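Side-chain contacts in large ribosomal subunit protein uL10 (Thermotoga maritima, PDB 1ZAV), which forms part of the ribosomal stalk, binding L7/L12 dimers and large-subunit rRNA, and is thought to be central to the ribosome's interaction with GTP-bound translation factors: residues Ile99-Tyr104 with Ala109-Leu114; Gly81-Leu86 with Arg113-Phe118; Leu65-Lys68 with Gly74-Glu77; Ala28-Phe33 with Ala53-Val58. One frame throughout, in Å; residues are numbered along the deposited sequence. Where two conformers were deposited one is given.

Interaction 1: residues Ile99-Tyr104 with Ala109-Leu114; sequences IIYNFY and ADLSRL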
loop_
_atom_site.group_PDB
_atom_site.type_symbol
_atom_site.label_atom_id
_atom_site.label_comp_id
_atom_site.label_asym_id
_atom_site.label_seq_id
_atom_site.Cartn_x
_atom_site.Cartn_y
_atom_site.Cartn_z
ATOM N N ILE A 99 -0.091 0.336 -22.994
ATOM C CA ILE A 99 0.136 0.021 -24.395
ATOM C C ILE A 99 0.966 1.084 -25.119
ATOM O O ILE A 99 1.916 0.755 -25.828
ATOM C CB ILE A 99 -1.219 -0.193 -25.156
ATOM C CG1 ILE A 99 -1.890 -1.477 -24.658
ATOM C CG2 ILE A 99 -0.979 -0.292 -26.668
ATOM C CD1 ILE A 99 -3.295 -1.705 -25.195
ATOM N N ILE A 100 0.627 2.359 -24.947
ATOM C CA ILE A 100 1.376 3.387 -25.648
ATOM C C ILE A 100 2.736 3.625 -25.000
ATOM O O ILE A 100 3.689 4.030 -25.666
ATOM C CB ILE A 100 0.586 4.717 -25.721
ATOM C CG1 ILE A 100 1.234 5.644 -26.757
ATOM C CG2 ILE A 100 0.546 5.369 -24.357
ATOM C CD1 ILE A 100 0.463 6.932 -27.001
ATOM N N TYR A 101 2.824 3.372 -23.702
ATOM C CA TYR A 101 4.090 3.534 -22.985
ATOM C C TYR A 101 5.090 2.504 -23.536
ATOM O O TYR A 101 6.218 2.841 -23.888
ATOM C CB TYR A 101 3.890 3.290 -21.485
ATOM C CG TYR A 101 5.153 3.455 -20.658
ATOM C CD1 TYR A 101 5.634 4.723 -20.328
ATOM C CD2 TYR A 101 5.871 2.341 -20.213
ATOM C CE1 TYR A 101 6.802 4.880 -19.570
ATOM C CE2 TYR A 101 7.040 2.485 -19.459
ATOM C CZ TYR A 101 7.498 3.757 -19.142
ATOM O OH TYR A 101 8.647 3.904 -18.395
ATOM N N ASN A 102 4.659 1.251 -23.623
ATOM C CA ASN A 102 5.518 0.182 -24.132
ATOM C C ASN A 102 5.772 0.288 -25.637
ATOM O O ASN A 102 6.744 -0.270 -26.151
ATOM C CB ASN A 102 4.908 -1.182 -23.791
ATOM C CG ASN A 102 4.948 -1.484 -22.298
ATOM O OD1 ASN A 102 4.166 -2.292 -21.795
ATOM N ND2 ASN A 102 5.870 -0.838 -21.585
ATOM N N PHE A 103 4.904 1.004 -26.352
ATOM C CA PHE A 103 5.083 1.166 -27.787
ATOM C C PHE A 103 6.232 2.138 -28.025
ATOM O O PHE A 103 7.115 1.878 -28.850
ATOM C CB PHE A 103 3.807 1.712 -28.443
ATOM C CG PHE A 103 3.925 1.900 -29.932
ATOM C CD1 PHE A 103 3.788 0.820 -30.797
ATOM C CD2 PHE A 103 4.178 3.157 -30.467
ATOM C CE1 PHE A 103 3.907 0.988 -32.172
ATOM C CE2 PHE A 103 4.302 3.341 -31.835
ATOM C CZ PHE A 103 4.163 2.253 -32.696
ATOM N N TYR A 104 6.210 3.262 -27.310
ATOM C CA TYR A 104 7.261 4.264 -27.441
ATOM C C TYR A 104 8.593 3.636 -27.041
ATOM O O TYR A 104 9.630 3.947 -27.619
ATOM C CB TYR A 104 6.968 5.481 -26.554
ATOM C CG TYR A 104 6.172 6.563 -27.255
ATOM C CD1 TYR A 104 4.934 6.282 -27.837
ATOM C CD2 TYR A 104 6.677 7.858 -27.377
ATOM C CE1 TYR A 104 4.216 7.268 -28.535
ATOM C CE2 TYR A 104 5.972 8.850 -28.064
ATOM C CZ TYR A 104 4.744 8.545 -28.643
ATOM O OH TYR A 104 4.058 9.512 -29.340
ATOM N N ALA A 109 11.713 5.612 -28.359
ATOM C CA ALA A 109 11.408 7.038 -28.370
ATOM C C ALA A 109 11.514 7.656 -26.982
ATOM O O ALA A 109 11.340 6.974 -25.974
ATOM C CB ALA A 109 10.008 7.259 -28.931
ATOM N N ASP A 110 11.798 8.954 -26.937
ATOM C CA ASP A 110 11.897 9.669 -25.669
ATOM C C ASP A 110 10.528 9.588 -24.987
ATOM O O ASP A 110 9.526 10.068 -25.521
ATOM C CB ASP A 110 12.274 11.131 -25.920
ATOM C CG ASP A 110 12.389 11.939 -24.635
ATOM O OD1 ASP A 110 12.663 13.152 -24.726
ATOM O OD2 ASP A 110 12.210 11.369 -23.536
ATOM N N LEU A 111 10.491 8.975 -23.810
ATOM C CA LEU A 111 9.246 8.807 -23.079
ATOM C C LEU A 111 8.619 10.120 -22.623
ATOM O O LEU A 111 7.458 10.147 -22.216
ATOM C CB LEU A 111 9.465 7.873 -21.887
ATOM C CG LEU A 111 9.860 6.441 -22.270
ATOM C CD1 LEU A 111 10.131 5.635 -21.014
ATOM C CD2 LEU A 111 8.747 5.793 -23.092
ATOM N N SER A 112 9.379 11.211 -22.691
ATOM C CA SER A 112 8.840 12.508 -22.296
ATOM C C SER A 112 7.909 13.011 -23.403
ATOM O O SER A 112 7.190 14.009 -23.231
ATOM C CB SER A 112 9.966 13.516 -22.045
ATOM O OG SER A 112 10.681 13.805 -23.227
ATOM N N ARG A 113 7.926 12.306 -24.535
ATOM C CA ARG A 113 7.067 12.642 -25.665
ATOM C C ARG A 113 5.628 12.282 -25.261
ATOM O O ARG A 113 4.666 12.606 -25.959
ATOM C CB ARG A 113 7.502 11.865 -26.916
ATOM C CG ARG A 113 8.877 12.275 -27.475
ATOM C CD ARG A 113 9.452 11.198 -28.411
ATOM N NE ARG A 113 9.475 11.575 -29.830
ATOM C CZ ARG A 113 8.420 12.005 -30.513
ATOM N NH1 ARG A 113 8.527 12.321 -31.798
ATOM N NH2 ARG A 113 7.256 12.134 -29.904
ATOM N N LEU A 114 5.505 11.586 -24.133
ATOM C CA LEU A 114 4.211 11.222 -23.577
ATOM C C LEU A 114 3.984 12.296 -22.517
ATOM O O LEU A 114 4.278 12.122 -21.336
ATOM C CB LEU A 114 4.249 9.827 -22.952
ATOM C CG LEU A 114 4.595 8.684 -23.913
ATOM C CD1 LEU A 114 4.467 7.355 -23.194
ATOM C CD2 LEU A 114 3.671 8.721 -25.119
#

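Interaction 2: residues Gly81-Leu86 with Arg113-Phe118; sequences GPTAVL and RLKGGF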
loop_
_atom_site.group_PDB
_atom_site.type_symbol
_atom_site.label_atom_id
_atom_site.label_comp_id
_atom_site.label_asym_id
_atom_site.label_seq_id
_atom_site.Cartn_x
_atom_site.Cartn_y
_atom_site.Cartn_z
ATOM N N GLY A 81 2.703 22.405 -29.884
ATOM C CA GLY A 81 3.210 21.722 -31.061
ATOM C C GLY A 81 2.264 20.629 -31.518
ATOM O O GLY A 81 1.296 20.330 -30.818
ATOM N N PRO A 82 2.505 20.017 -32.691
ATOM C CA PRO A 82 1.628 18.946 -33.187
ATOM C C PRO A 82 1.435 17.881 -32.109
ATOM O O PRO A 82 2.404 17.330 -31.582
ATOM C CB PRO A 82 2.370 18.429 -34.422
ATOM C CG PRO A 82 3.806 18.802 -34.151
ATOM C CD PRO A 82 3.685 20.173 -33.558
ATOM N N THR A 83 0.180 17.604 -31.782
ATOM C CA THR A 83 -0.127 16.648 -30.729
ATOM C C THR A 83 -1.176 15.617 -31.102
ATOM O O THR A 83 -2.223 15.945 -31.658
ATOM C CB THR A 83 -0.609 17.384 -29.472
ATOM O OG1 THR A 83 0.320 18.424 -29.142
ATOM C CG2 THR A 83 -0.723 16.419 -28.301
ATOM N N ALA A 84 -0.883 14.360 -30.795
ATOM C CA ALA A 84 -1.812 13.279 -31.070
ATOM C C ALA A 84 -2.545 13.047 -29.763
ATOM O O ALA A 84 -2.040 13.394 -28.691
ATOM C CB ALA A 84 -1.057 12.024 -31.490
ATOM N N VAL A 85 -3.731 12.459 -29.836
ATOM C CA VAL A 85 -4.494 12.230 -28.632
ATOM C C VAL A 85 -4.991 10.793 -28.510
ATOM O O VAL A 85 -5.570 10.237 -29.445
ATOM C CB VAL A 85 -5.695 13.230 -28.563
ATOM C CG1 VAL A 85 -6.714 12.929 -29.642
ATOM C CG2 VAL A 85 -6.332 13.174 -27.228
ATOM N N LEU A 86 -4.753 10.204 -27.345
ATOM C CA LEU A 86 -5.167 8.836 -27.054
ATOM C C LEU A 86 -6.313 8.919 -26.060
ATOM O O LEU A 86 -6.138 9.422 -24.953
ATOM C CB LEU A 86 -3.995 8.061 -26.438
ATOM C CG LEU A 86 -4.124 6.582 -26.063
ATOM C CD1 LEU A 86 -2.773 6.083 -25.553
ATOM C CD2 LEU A 86 -5.182 6.389 -24.995
ATOM N N ARG A 113 7.926 12.306 -24.535
ATOM C CA ARG A 113 7.067 12.642 -25.665
ATOM C C ARG A 113 5.628 12.282 -25.261
ATOM O O ARG A 113 4.666 12.606 -25.959
ATOM C CB ARG A 113 7.502 11.865 -26.916
ATOM C CG ARG A 113 8.877 12.275 -27.475
ATOM C CD ARG A 113 9.452 11.198 -28.411
ATOM N NE ARG A 113 9.475 11.575 -29.830
ATOM C CZ ARG A 113 8.420 12.005 -30.513
ATOM N NH1 ARG A 113 8.527 12.321 -31.798
ATOM N NH2 ARG A 113 7.256 12.134 -29.904
ATOM N N LEU A 114 5.505 11.586 -24.133
ATOM C CA LEU A 114 4.211 11.222 -23.577
ATOM C C LEU A 114 3.984 12.296 -22.517
ATOM O O LEU A 114 4.278 12.122 -21.336
ATOM C CB LEU A 114 4.249 9.827 -22.952
ATOM C CG LEU A 114 4.595 8.684 -23.913
ATOM C CD1 LEU A 114 4.467 7.355 -23.194
ATOM C CD2 LEU A 114 3.671 8.721 -25.119
ATOM N N LYS A 115 3.441 13.409 -22.986
ATOM C CA LYS A 115 3.205 14.621 -22.204
ATOM C C LYS A 115 2.297 14.667 -20.979
ATOM O O LYS A 115 2.449 15.562 -20.144
ATOM C CB LYS A 115 2.793 15.717 -23.180
ATOM C CG LYS A 115 3.839 15.951 -24.244
ATOM C CD LYS A 115 3.561 17.171 -25.095
ATOM C CE LYS A 115 2.486 16.922 -26.131
ATOM N NZ LYS A 115 2.434 18.062 -27.093
ATOM N N GLY A 116 1.364 13.728 -20.858
ATOM C CA GLY A 116 0.449 13.736 -19.726
ATOM C C GLY A 116 -0.993 13.763 -20.208
ATOM O O GLY A 116 -1.256 13.469 -21.375
ATOM N N GLY A 117 -1.927 14.117 -19.329
ATOM C CA GLY A 117 -3.324 14.162 -19.731
ATOM C C GLY A 117 -4.287 14.114 -18.562
ATOM O O GLY A 117 -3.993 14.628 -17.486
ATOM N N PHE A 118 -5.444 13.497 -18.775
ATOM C CA PHE A 118 -6.449 13.382 -17.732
ATOM C C PHE A 118 -6.913 11.951 -17.599
ATOM O O PHE A 118 -7.244 11.291 -18.589
ATOM C CB PHE A 118 -7.658 14.276 -18.039
ATOM C CG PHE A 118 -7.324 15.732 -18.140
ATOM C CD1 PHE A 118 -6.881 16.278 -19.339
ATOM C CD2 PHE A 118 -7.436 16.560 -17.021
ATOM C CE1 PHE A 118 -6.552 17.634 -19.429
ATOM C CE2 PHE A 118 -7.111 17.906 -17.099
ATOM C CZ PHE A 118 -6.666 18.449 -18.306
HETATM O O HOH W 1 4.115 17.536 -29.753
#

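Interaction 3: residues Leu65-Lys68 with Gly74-Glu77; sequences LALK and GYEE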
loop_
_atom_site.group_PDB
_atom_site.type_symbol
_atom_site.label_atom_id
_atom_site.label_comp_id
_atom_site.label_asym_id
_atom_site.label_seq_id
_atom_site.Cartn_x
_atom_site.Cartn_y
_atom_site.Cartn_z
ATOM N N LEU A 65 -10.319 24.117 -28.359
ATOM C CA LEU A 65 -11.748 24.435 -28.302
ATOM C C LEU A 65 -12.594 23.271 -27.780
ATOM O O LEU A 65 -13.556 23.478 -27.038
ATOM C CB LEU A 65 -12.268 24.872 -29.677
ATOM C CG LEU A 65 -11.750 26.191 -30.268
ATOM C CD1 LEU A 65 -12.518 26.509 -31.546
ATOM C CD2 LEU A 65 -11.929 27.322 -29.270
ATOM N N ALA A 66 -12.246 22.046 -28.168
ATOM C CA ALA A 66 -12.999 20.882 -27.702
ATOM C C ALA A 66 -12.862 20.699 -26.190
ATOM O O ALA A 66 -13.835 20.406 -25.507
ATOM C CB ALA A 66 -12.527 19.630 -28.424
ATOM N N LEU A 67 -11.650 20.870 -25.672
ATOM C CA LEU A 67 -11.406 20.726 -24.239
ATOM C C LEU A 67 -12.048 21.885 -23.489
ATOM O O LEU A 67 -12.649 21.700 -22.432
ATOM C CB LEU A 67 -9.903 20.706 -23.961
ATOM C CG LEU A 67 -9.185 19.426 -24.399
ATOM C CD1 LEU A 67 -7.692 19.679 -24.526
ATOM C CD2 LEU A 67 -9.491 18.328 -23.399
ATOM N N LYS A 68 -11.908 23.079 -24.046
ATOM C CA LYS A 68 -12.482 24.275 -23.440
ATOM C C LYS A 68 -13.985 24.075 -23.242
ATOM O O LYS A 68 -14.512 24.254 -22.145
ATOM C CB LYS A 68 -12.228 25.485 -24.344
ATOM C CG LYS A 68 -12.583 26.836 -23.723
ATOM C CD LYS A 68 -12.196 27.968 -24.668
ATOM C CE LYS A 68 -12.198 29.321 -23.969
ATOM N NZ LYS A 68 -13.492 29.619 -23.310
ATOM N N GLY A 74 -6.393 23.662 -17.290
ATOM C CA GLY A 74 -4.998 23.289 -17.123
ATOM C C GLY A 74 -4.458 22.267 -18.114
ATOM O O GLY A 74 -3.623 21.441 -17.754
ATOM N N TYR A 75 -4.921 22.334 -19.361
ATOM C CA TYR A 75 -4.494 21.403 -20.414
ATOM C C TYR A 75 -3.622 22.085 -21.468
ATOM O O TYR A 75 -2.956 21.418 -22.271
ATOM C CB TYR A 75 -5.730 20.812 -21.090
ATOM C CG TYR A 75 -6.653 21.869 -21.656
ATOM C CD1 TYR A 75 -6.384 22.472 -22.884
ATOM C CD2 TYR A 75 -7.770 22.307 -20.939
ATOM C CE1 TYR A 75 -7.197 23.482 -23.387
ATOM C CE2 TYR A 75 -8.591 23.316 -21.432
ATOM C CZ TYR A 75 -8.297 23.901 -22.652
ATOM O OH TYR A 75 -9.087 24.913 -23.137
ATOM N N GLU A 76 -3.631 23.416 -21.467
ATOM C CA GLU A 76 -2.864 24.200 -22.435
ATOM C C GLU A 76 -1.400 23.775 -22.575
ATOM O O GLU A 76 -0.842 23.786 -23.677
ATOM C CB GLU A 76 -2.925 25.689 -22.075
ATOM C CG GLU A 76 -4.328 26.295 -22.052
ATOM C CD GLU A 76 -5.114 25.971 -20.785
ATOM O OE1 GLU A 76 -6.251 26.476 -20.647
ATOM O OE2 GLU A 76 -4.609 25.220 -19.926
ATOM N N GLU A 77 -0.778 23.409 -21.462
ATOM C CA GLU A 77 0.621 22.988 -21.476
ATOM C C GLU A 77 0.833 21.694 -22.257
ATOM O O GLU A 77 1.963 21.348 -22.603
ATOM C CB GLU A 77 1.138 22.806 -20.044
ATOM C CG GLU A 77 0.247 21.953 -19.164
ATOM C CD GLU A 77 0.953 21.491 -17.907
ATOM O OE1 GLU A 77 0.269 21.055 -16.960
ATOM O OE2 GLU A 77 2.201 21.553 -17.870
#

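Interaction 4: residues Ala28-Phe33 with Ala53-Val58; sequences ADFLGF and ARFRVV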
loop_
_atom_site.group_PDB
_atom_site.type_symbol
_atom_site.label_atom_id
_atom_site.label_comp_id
_atom_site.label_asym_id
_atom_site.label_seq_id
_atom_site.Cartn_x
_atom_site.Cartn_y
_atom_site.Cartn_z
ATOM N N ALA A 28 0.152 12.999 -26.724
ATOM C CA ALA A 28 1.448 12.490 -27.170
ATOM C C ALA A 28 2.040 13.180 -28.395
ATOM O O ALA A 28 1.321 13.616 -29.299
ATOM C CB ALA A 28 1.332 10.997 -27.450
ATOM N N ASP A 29 3.367 13.265 -28.410
ATOM C CA ASP A 29 4.110 13.827 -29.529
ATOM C C ASP A 29 4.362 12.605 -30.408
ATOM O O ASP A 29 5.094 11.702 -30.006
ATOM C CB ASP A 29 5.447 14.398 -29.046
ATOM C CG ASP A 29 6.358 14.817 -30.186
ATOM O OD1 ASP A 29 6.120 14.405 -31.343
ATOM O OD2 ASP A 29 7.330 15.551 -29.920
ATOM N N PHE A 30 3.755 12.564 -31.589
ATOM C CA PHE A 30 3.916 11.419 -32.479
ATOM C C PHE A 30 4.694 11.774 -33.750
ATOM O O PHE A 30 4.674 11.030 -34.740
ATOM C CB PHE A 30 2.535 10.859 -32.836
ATOM C CG PHE A 30 2.554 9.428 -33.309
ATOM C CD1 PHE A 30 3.018 8.412 -32.475
ATOM C CD2 PHE A 30 2.098 9.095 -34.585
ATOM C CE1 PHE A 30 3.025 7.080 -32.899
ATOM C CE2 PHE A 30 2.100 7.766 -35.020
ATOM C CZ PHE A 30 2.567 6.758 -34.175
ATOM N N LEU A 31 5.384 12.912 -33.711
ATOM C CA LEU A 31 6.178 13.378 -34.843
ATOM C C LEU A 31 7.268 12.367 -35.182
ATOM O O LEU A 31 7.854 11.761 -34.289
ATOM C CB LEU A 31 6.826 14.728 -34.512
ATOM C CG LEU A 31 5.880 15.907 -34.264
ATOM C CD1 LEU A 31 6.661 17.090 -33.721
ATOM C CD2 LEU A 31 5.182 16.276 -35.559
ATOM N N GLY A 32 7.527 12.176 -36.471
ATOM C CA GLY A 32 8.574 11.251 -36.878
ATOM C C GLY A 32 8.172 9.800 -37.037
ATOM O O GLY A 32 8.848 9.044 -37.738
ATOM N N PHE A 33 7.094 9.401 -36.371
ATOM C CA PHE A 33 6.598 8.033 -36.467
ATOM C C PHE A 33 5.989 7.835 -37.854
ATOM O O PHE A 33 5.474 8.778 -38.462
ATOM C CB PHE A 33 5.538 7.775 -35.393
ATOM C CG PHE A 33 6.098 7.569 -34.015
ATOM C CD1 PHE A 33 6.469 6.300 -33.586
ATOM C CD2 PHE A 33 6.242 8.640 -33.139
ATOM C CE1 PHE A 33 6.968 6.099 -32.301
ATOM C CE2 PHE A 33 6.742 8.448 -31.855
ATOM C CZ PHE A 33 7.105 7.175 -31.435
ATOM N N ALA A 53 -11.152 2.599 -27.784
ATOM C CA ALA A 53 -10.011 3.493 -27.668
ATOM C C ALA A 53 -9.623 3.979 -29.053
ATOM O O ALA A 53 -9.773 3.252 -30.042
ATOM C CB ALA A 53 -8.833 2.765 -27.012
ATOM N N ARG A 54 -9.123 5.207 -29.118
ATOM C CA ARG A 54 -8.697 5.805 -30.375
ATOM C C ARG A 54 -7.388 6.549 -30.185
ATOM O O ARG A 54 -7.117 7.038 -29.096
ATOM C CB ARG A 54 -9.751 6.803 -30.871
ATOM C CG ARG A 54 -11.040 6.163 -31.311
ATOM C CD ARG A 54 -10.761 5.240 -32.482
ATOM N NE ARG A 54 -11.912 4.425 -32.835
ATOM C CZ ARG A 54 -13.057 4.908 -33.298
ATOM N NH1 ARG A 54 -13.208 6.219 -33.463
ATOM N NH2 ARG A 54 -14.045 4.078 -33.605
ATOM N N PHE A 55 -6.577 6.605 -31.239
ATOM C CA PHE A 55 -5.321 7.347 -31.219
ATOM C C PHE A 55 -5.313 8.150 -32.511
ATOM O O PHE A 55 -5.166 7.586 -33.598
ATOM C CB PHE A 55 -4.085 6.427 -31.191
ATOM C CG PHE A 55 -2.790 7.180 -31.018
ATOM C CD1 PHE A 55 -2.516 7.844 -29.821
ATOM C CD2 PHE A 55 -1.874 7.280 -32.065
ATOM C CE1 PHE A 55 -1.349 8.601 -29.668
ATOM C CE2 PHE A 55 -0.703 8.033 -31.927
ATOM C CZ PHE A 55 -0.440 8.699 -30.721
ATOM N N ARG A 56 -5.475 9.465 -32.393
ATOM C CA ARG A 56 -5.504 10.329 -33.566
ATOM C C ARG A 56 -4.676 11.601 -33.413
ATOM O O ARG A 56 -4.657 12.220 -32.348
ATOM C CB ARG A 56 -6.943 10.741 -33.887
ATOM C CG ARG A 56 -7.898 9.604 -34.188
ATOM C CD ARG A 56 -9.195 10.144 -34.792
ATOM N NE ARG A 56 -9.940 10.999 -33.868
ATOM C CZ ARG A 56 -11.032 11.688 -34.199
ATOM N NH1 ARG A 56 -11.508 11.628 -35.438
ATOM N NH2 ARG A 56 -11.658 12.427 -33.292
ATOM N N VAL A 57 -3.987 11.978 -34.486
ATOM C CA VAL A 57 -3.201 13.205 -34.487
ATOM C C VAL A 57 -4.242 14.287 -34.725
ATOM O O VAL A 57 -5.000 14.217 -35.694
ATOM C CB VAL A 57 -2.179 13.235 -35.641
ATOM C CG1 VAL A 57 -1.524 14.614 -35.715
ATOM C CG2 VAL A 57 -1.116 12.157 -35.423
ATOM N N VAL A 58 -4.294 15.273 -33.836
ATOM C CA VAL A 58 -5.275 16.344 -33.964
ATOM C C VAL A 58 -4.672 17.728 -33.755
ATOM O O VAL A 58 -3.930 17.966 -32.799
ATOM C CB VAL A 58 -6.435 16.157 -32.961
ATOM C CG1 VAL A 58 -7.487 17.248 -33.168
ATOM C CG2 VAL A 58 -7.054 14.782 -33.135
#

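Interaction 1: residues Ile99-Tyr104 with Ala109-Leu114
Leu114 pushes its CD2 methyl squarely onto the ring of Tyr104, a CH-pi contact with the carbon 3.5 Å from the ring centroid and 5° off the normal. The other branch, CD1, turns to the helix backbone, 3.8 Å from Tyr101 CA, while Leu114 CD2 also meets Ile100 CD1 at 4.1 Å. Leu114 thus fills the hollow framed by Ile100, Tyr101 and Tyr104. A second bump, Leu111, straddles Tyr101 and Tyr104: its CD1 sits beside the phenol end of Tyr101, 3.5 Å from Tyr101 OH, and its CD2 rests on Tyr104 CB. Tyr101 reaches out to meet it because its CG is anti to the backbone N (chi1 -179°). At the edge of the Tyr104 ring, near its plane, Arg113 CB closes in on CE2 at 3.6 Å, while Ala109 CB approaches CD2 obliquely. Just past the end of helix 94-106, Ala109 N bonds back to Tyr104 O, 2.8 Å and nearly straight at 173°. Beyond the apolar fit, Tyr104 OH bonds to Asp29 O and the Arg113 guanidinium makes a salt bridge with Asp29 OD1. With Tyr104 gone, an alanine here would probably open a gap beneath Leu114 CD2 and leave Asp29 O without its hydroxyl partner. The chemistry is therefore divided: leucine methyls and aromatic carbons make the apolar body of the contact, and the polar ends of Tyr104 and Arg113 both converge on Asp29 in the loop after strand 24-28.

Interaction 2: residues Gly81-Leu86 with Arg113-Phe118
Thr83 and Lys115, whose CA atoms are 9.4 Å apart, make the closest backbone approach of two strands that are not sheet neighbours. Strand 24-28 runs between them and is antiparallel to both, so 83-88 and 114-119 point the same way. Both segments depart from plain strand geometry near the contact: Gly81 (phi 95°), just ahead of strand 83-88, and Gly116 and Gly117, right after Lys115, hold backbone angles at which a CB would collide with the preceding carbonyl oxygen. The side chains therefore have to span the separation. Lys115 sets out with CG anti to its carbonyl carbon, bends at chi3 (-77°) and brings NZ to Thr83 OG1 at 3.0 Å, a hydrogen bond donated by the ammonium. Its CE lies 3.9 Å from the Thr83 methyl CG2, so the aliphatic end of the lysine packs on the threonine while its ammonium is hydrogen-bonded. Thr83 OG1 passes its own proton back along the chain to Gly81 O at 2.7 Å, with the donor tilted from the carbonyl plane; that bond probably sets the rotation of the hydroxyl, with Asn60 OD1 a weak second partner, and leaves the oxygen to accept from NZ. A water 3.2 Å from Lys115 NZ gives a proton to Pro82 O, and Phe78 O takes a further NZ bond, so the ammonium is gripped by three acceptors. Thr83 also packs on Phe27 of the intervening strand. The contact thus bridges two strands flanking 24-28, the middle strand of the five-stranded antiparallel sheet of this uL10 chain.

Interaction 3: residues Leu65-Lys68 with Gly74-Glu77
The ring of Tyr75 is sandwiched: over the centre of one face lies Leu67 CB, and the opposite face carries Glu76 OE1, 3.8 Å above the plane and displaced toward the rim. This is packing of the loop after helix 60-69 back onto that helix, before the chain enters strand 83-88. The Leu67 contact is a CH-pi interaction, CB standing 3.7 Å from the ring centroid and 8° off its normal. Leu67 CD1 extends the overlap toward the ring's root, 3.5 Å from Tyr75 CD1, while the two side chains slide past each other in opposite directions. Tyr75 can lie like this because its CG takes the place between backbone N and carbonyl carbon (chi1 57°), folding the ring over toward the helix. Leu67 is in turn backed by Phe19 of helix 5-19, and Phe118 of strand 114-119 packs on Tyr75. The hydroxyl reaches back to the preceding turn of the helix and bonds to Asn64 OD1. With Tyr75 replaced, a serine in its place would probably leave Leu67 without its aromatic cover and Asn64 OD1 without that hydroxyl. At the far end of the ring, Tyr75 OH rests 3.4 Å from Lys68 CB.

Interaction 4: residues Ala28-Phe33 with Ala53-Val58
An edge-to-face pair of phenylalanines joins the loop leaving strand 24-28 to strand 53-58: the edge of Phe55 is turned to the face of Phe30, with ring planes at 77° and centroids 5.1 Å apart. Phe55 CE2 does the touching, standing over the centre of the Phe30 ring and 3.8 Å from Phe30 CD1. Both rings leave with CG anti to the backbone N (chi1 -159° for Phe30), which carries them toward each other. Ala28 CB meets the Phe55 edge too, at CE1, 4.2 Å away. In the sheet, strand 83-88 separates strands 24-28 and 53-58, so this pair spans it over the face on which Ala84 touches both rings; helix 35-49 closes over them with Leu38, and Leu41 and Leu45 touch Phe55. The loop itself is shaped by two turns. Asp29 OD1 accepts from Leu31 N at 2.9 Å, the donor lying nearly on the line of the C-O bond: an Asx turn. A type II turn then runs from Phe30 to Phe33, Gly32 taking the positive phi of its third position, and its return lays Phe33 CB over the other face of the Phe30 ring, 3.3 Å above the plane.

In the fold
From the N terminus, interaction 4 is met first: it closes a span holding helix 35-49 and joins the loop after strand 24-28 to strand 53-58. Interaction 3 follows as a short closure, folding the loop after helix 60-69 onto it. Interaction 2 opens at strand 83-88, and interaction 1, opening later on helix 94-106, nests inside its span; both end in the same region and share Arg113 and Leu114. No two contacts cross. Val85 N to Arg56 O links the strands of interactions 2 and 4, Asp29 joins interactions 1 and 4, and interactions 2 and 3 also touch. Interactions 1 and 3 do not touch, their centres about 22 Å apart.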